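Local structure of uncharacterized protein (Pyrococcus furiosus, 3IDU) at residues 48-54 with 66-72. The protein is of unknown function, but this part of it, a CARDB domain, binds a pair of manganese ions. Numbering follows the deposited sequence.
Sequences GVPSTKV and WTVSLGP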
loop_
_atom_site.group_PDB
_atom_site.type_symbol
_atom_site.label_atom_id
_atom_site.label_comp_id
_atom_site.label_asym_id
_atom_site.label_seq_id
_atom_site.Cartn_x
_atom_site.Cartn_y
_atom_site.Cartn_z
ATOM N N GLY A 48 -12.205 -1.273 -13.842
ATOM C CA GLY A 48 -12.005 -0.369 -12.725
ATOM C C GLY A 48 -12.548 -0.866 -11.398
ATOM O O GLY A 48 -13.280 -1.859 -11.331
ATOM N N VAL A 49 -12.174 -0.158 -10.336
ATOM C CA VAL A 49 -12.599 -0.470 -8.983
ATOM C C VAL A 49 -13.197 0.792 -8.380
ATOM O O VAL A 49 -12.475 1.673 -7.927
ATOM C CB VAL A 49 -11.407 -0.924 -8.118
ATOM C CG1 VAL A 49 -11.871 -1.197 -6.698
ATOM C CG2 VAL A 49 -10.785 -2.186 -8.733
ATOM N N PRO A 50 -14.533 0.899 -8.382
ATOM C CA PRO A 50 -15.233 2.065 -7.835
ATOM C C PRO A 50 -14.913 2.364 -6.379
ATOM O O PRO A 50 -14.857 3.526 -5.973
ATOM C CB PRO A 50 -16.705 1.707 -8.038
ATOM C CG PRO A 50 -16.676 0.865 -9.275
ATOM C CD PRO A 50 -15.474 -0.022 -9.042
ATOM N N SER A 51 -14.694 1.319 -5.589
ATOM C CA SER A 51 -14.408 1.514 -4.176
ATOM C C SER A 51 -13.733 0.327 -3.501
ATOM O O SER A 51 -14.201 -0.802 -3.601
ATOM C CB SER A 51 -15.707 1.826 -3.422
ATOM O OG SER A 51 -15.444 2.137 -2.060
ATOM N N THR A 52 -12.621 0.592 -2.824
ATOM C CA THR A 52 -11.917 -0.441 -2.084
ATOM C C THR A 52 -11.178 0.226 -0.938
ATOM O O THR A 52 -10.880 1.423 -0.981
ATOM C CB THR A 52 -10.913 -1.233 -2.950
ATOM O OG1 THR A 52 -10.446 -2.371 -2.207
ATOM C CG2 THR A 52 -9.722 -0.372 -3.325
ATOM N N LYS A 53 -10.897 -0.549 0.099
ATOM C CA LYS A 53 -10.220 -0.012 1.264
ATOM C C LYS A 53 -8.724 -0.290 1.288
ATOM O O LYS A 53 -8.268 -1.377 0.932
ATOM C CB LYS A 53 -10.873 -0.567 2.535
ATOM C CG LYS A 53 -12.355 -0.220 2.675
ATOM C CD LYS A 53 -12.939 -0.757 3.975
ATOM C CE LYS A 53 -14.407 -0.375 4.137
ATOM N NZ LYS A 53 -14.997 -0.901 5.406
ATOM N N VAL A 54 -7.968 0.716 1.705
ATOM C CA VAL A 54 -6.527 0.598 1.833
ATOM C C VAL A 54 -6.253 0.855 3.315
ATOM O O VAL A 54 -6.845 1.756 3.921
ATOM C CB VAL A 54 -5.786 1.651 0.970
ATOM C CG1 VAL A 54 -4.278 1.544 1.187
ATOM C CG2 VAL A 54 -6.119 1.434 -0.501
ATOM N N TRP A 66 -7.937 4.373 4.235
ATOM C CA TRP A 66 -8.393 5.139 3.082
ATOM C C TRP A 66 -9.426 4.322 2.328
ATOM O O TRP A 66 -9.438 3.094 2.392
ATOM C CB TRP A 66 -7.251 5.381 2.098
ATOM C CG TRP A 66 -6.120 6.224 2.559
ATOM C CD1 TRP A 66 -5.943 7.555 2.317
ATOM C CD2 TRP A 66 -4.944 5.780 3.237
ATOM N NE1 TRP A 66 -4.723 7.965 2.790
ATOM C CE2 TRP A 66 -4.088 6.895 3.365
ATOM C CE3 TRP A 66 -4.527 4.543 3.751
ATOM C CZ2 TRP A 66 -2.836 6.813 3.979
ATOM C CZ3 TRP A 66 -3.286 4.460 4.361
ATOM C CH2 TRP A 66 -2.453 5.592 4.471
ATOM N N THR A 67 -10.275 5.023 1.593
ATOM C CA THR A 67 -11.279 4.398 0.748
ATOM C C THR A 67 -10.970 5.028 -0.603
ATOM O O THR A 67 -11.139 6.237 -0.769
ATOM C CB THR A 67 -12.708 4.780 1.190
ATOM O OG1 THR A 67 -13.033 4.098 2.406
ATOM C CG2 THR A 67 -13.723 4.415 0.117
ATOM N N VAL A 68 -10.499 4.236 -1.562
ATOM C CA VAL A 68 -10.155 4.804 -2.859
ATOM C C VAL A 68 -10.799 4.109 -4.042
ATOM O O VAL A 68 -11.334 3.008 -3.923
ATOM C CB VAL A 68 -8.626 4.799 -3.098
ATOM C CG1 VAL A 68 -7.915 5.457 -1.931
ATOM C CG2 VAL A 68 -8.134 3.384 -3.309
ATOM N N SER A 69 -10.754 4.789 -5.183
ATOM C CA SER A 69 -11.282 4.251 -6.419
ATOM C C SER A 69 -10.108 4.225 -7.378
ATOM O O SER A 69 -9.205 5.056 -7.281
ATOM C CB SER A 69 -12.391 5.143 -6.981
ATOM O OG SER A 69 -11.888 6.432 -7.287
ATOM N N LEU A 70 -10.097 3.257 -8.290
ATOM C CA LEU A 70 -9.017 3.154 -9.262
ATOM C C LEU A 70 -9.528 2.630 -10.581
ATOM O O LEU A 70 -10.056 1.520 -10.658
ATOM C CB LEU A 70 -7.912 2.224 -8.757
ATOM C CG LEU A 70 -7.065 2.718 -7.587
ATOM C CD1 LEU A 70 -6.259 1.543 -7.040
ATOM C CD2 LEU A 70 -6.151 3.848 -8.028
ATOM N N GLY A 71 -9.375 3.441 -11.617
ATOM C CA GLY A 71 -9.808 3.021 -12.932
ATOM C C GLY A 71 -8.810 2.017 -13.470
ATOM O O GLY A 71 -7.793 1.737 -12.829
ATOM N N PRO A 72 -9.075 1.445 -14.647
ATOM C CA PRO A 72 -8.141 0.471 -15.218
ATOM C C PRO A 72 -6.749 1.082 -15.408
ATOM O O PRO A 72 -6.614 2.227 -15.847
ATOM C CB PRO A 72 -8.809 0.078 -16.539
ATOM C CG PRO A 72 -9.675 1.256 -16.870
ATOM C CD PRO A 72 -10.229 1.667 -15.533
#
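Val54 and Trp66 face each other as an antiparallel hydrogen-bonded pair. Val54 N donates to Trp66 O at 2.9 Å, nearly straight at 173°, and Trp66 N returns a bond to Val54 O. The same Val54 O sits at the edge of the indole, in its plane, 3.6 Å from Trp66 CE3. The two branches of Val54 divide the packing. Val54 CG1, anti to the backbone N (chi1 177°), reaches Trp66 CE3 at 4.0 Å. Val54 CG2 crosses to Val68 CG2, also at 4.0 Å. Thr52 lies alongside Val68, and the methyl Thr52 CG2 meets Val68 CG2 at 4.1 Å. Thr52 and Val68 are also a hydrogen-bonded pair, joined by two backbone bonds. This is the close-packed side. Val54, Trp66 and Leu70 continue it onto strands 35-43 and 75-82 of the other sheet.

The face of Lys53 and Thr67 is looser. They form a non-hydrogen-bonded pair, and the extended Lys53 chain leads away from the neighbouring strand. Ser51 OG does touch Thr67 CG2, at 3.6 Å, but both residues are solvent-exposed.

Between Val49 and Thr52 the register slips by one residue, a beta bulge. Beyond it, Val49 and Leu70 pair again through two backbone bonds, the shorter from Val49 N to Leu70 O at 2.7 Å. Gly48 then packs against Gly71 and the Pro72 ring, with Gly48 CA 3.9 Å from Pro72 CD.

The Thr52 side chain also touches Leu19 and Asp97, both manganese-binding residues, so this strand lies beside the di-metal site. The contact joins the two strands of a bulged beta hairpin, 61-70 being the outermost strand of its sheet, in the immunoglobulin-like beta sandwich of a CARDB domain.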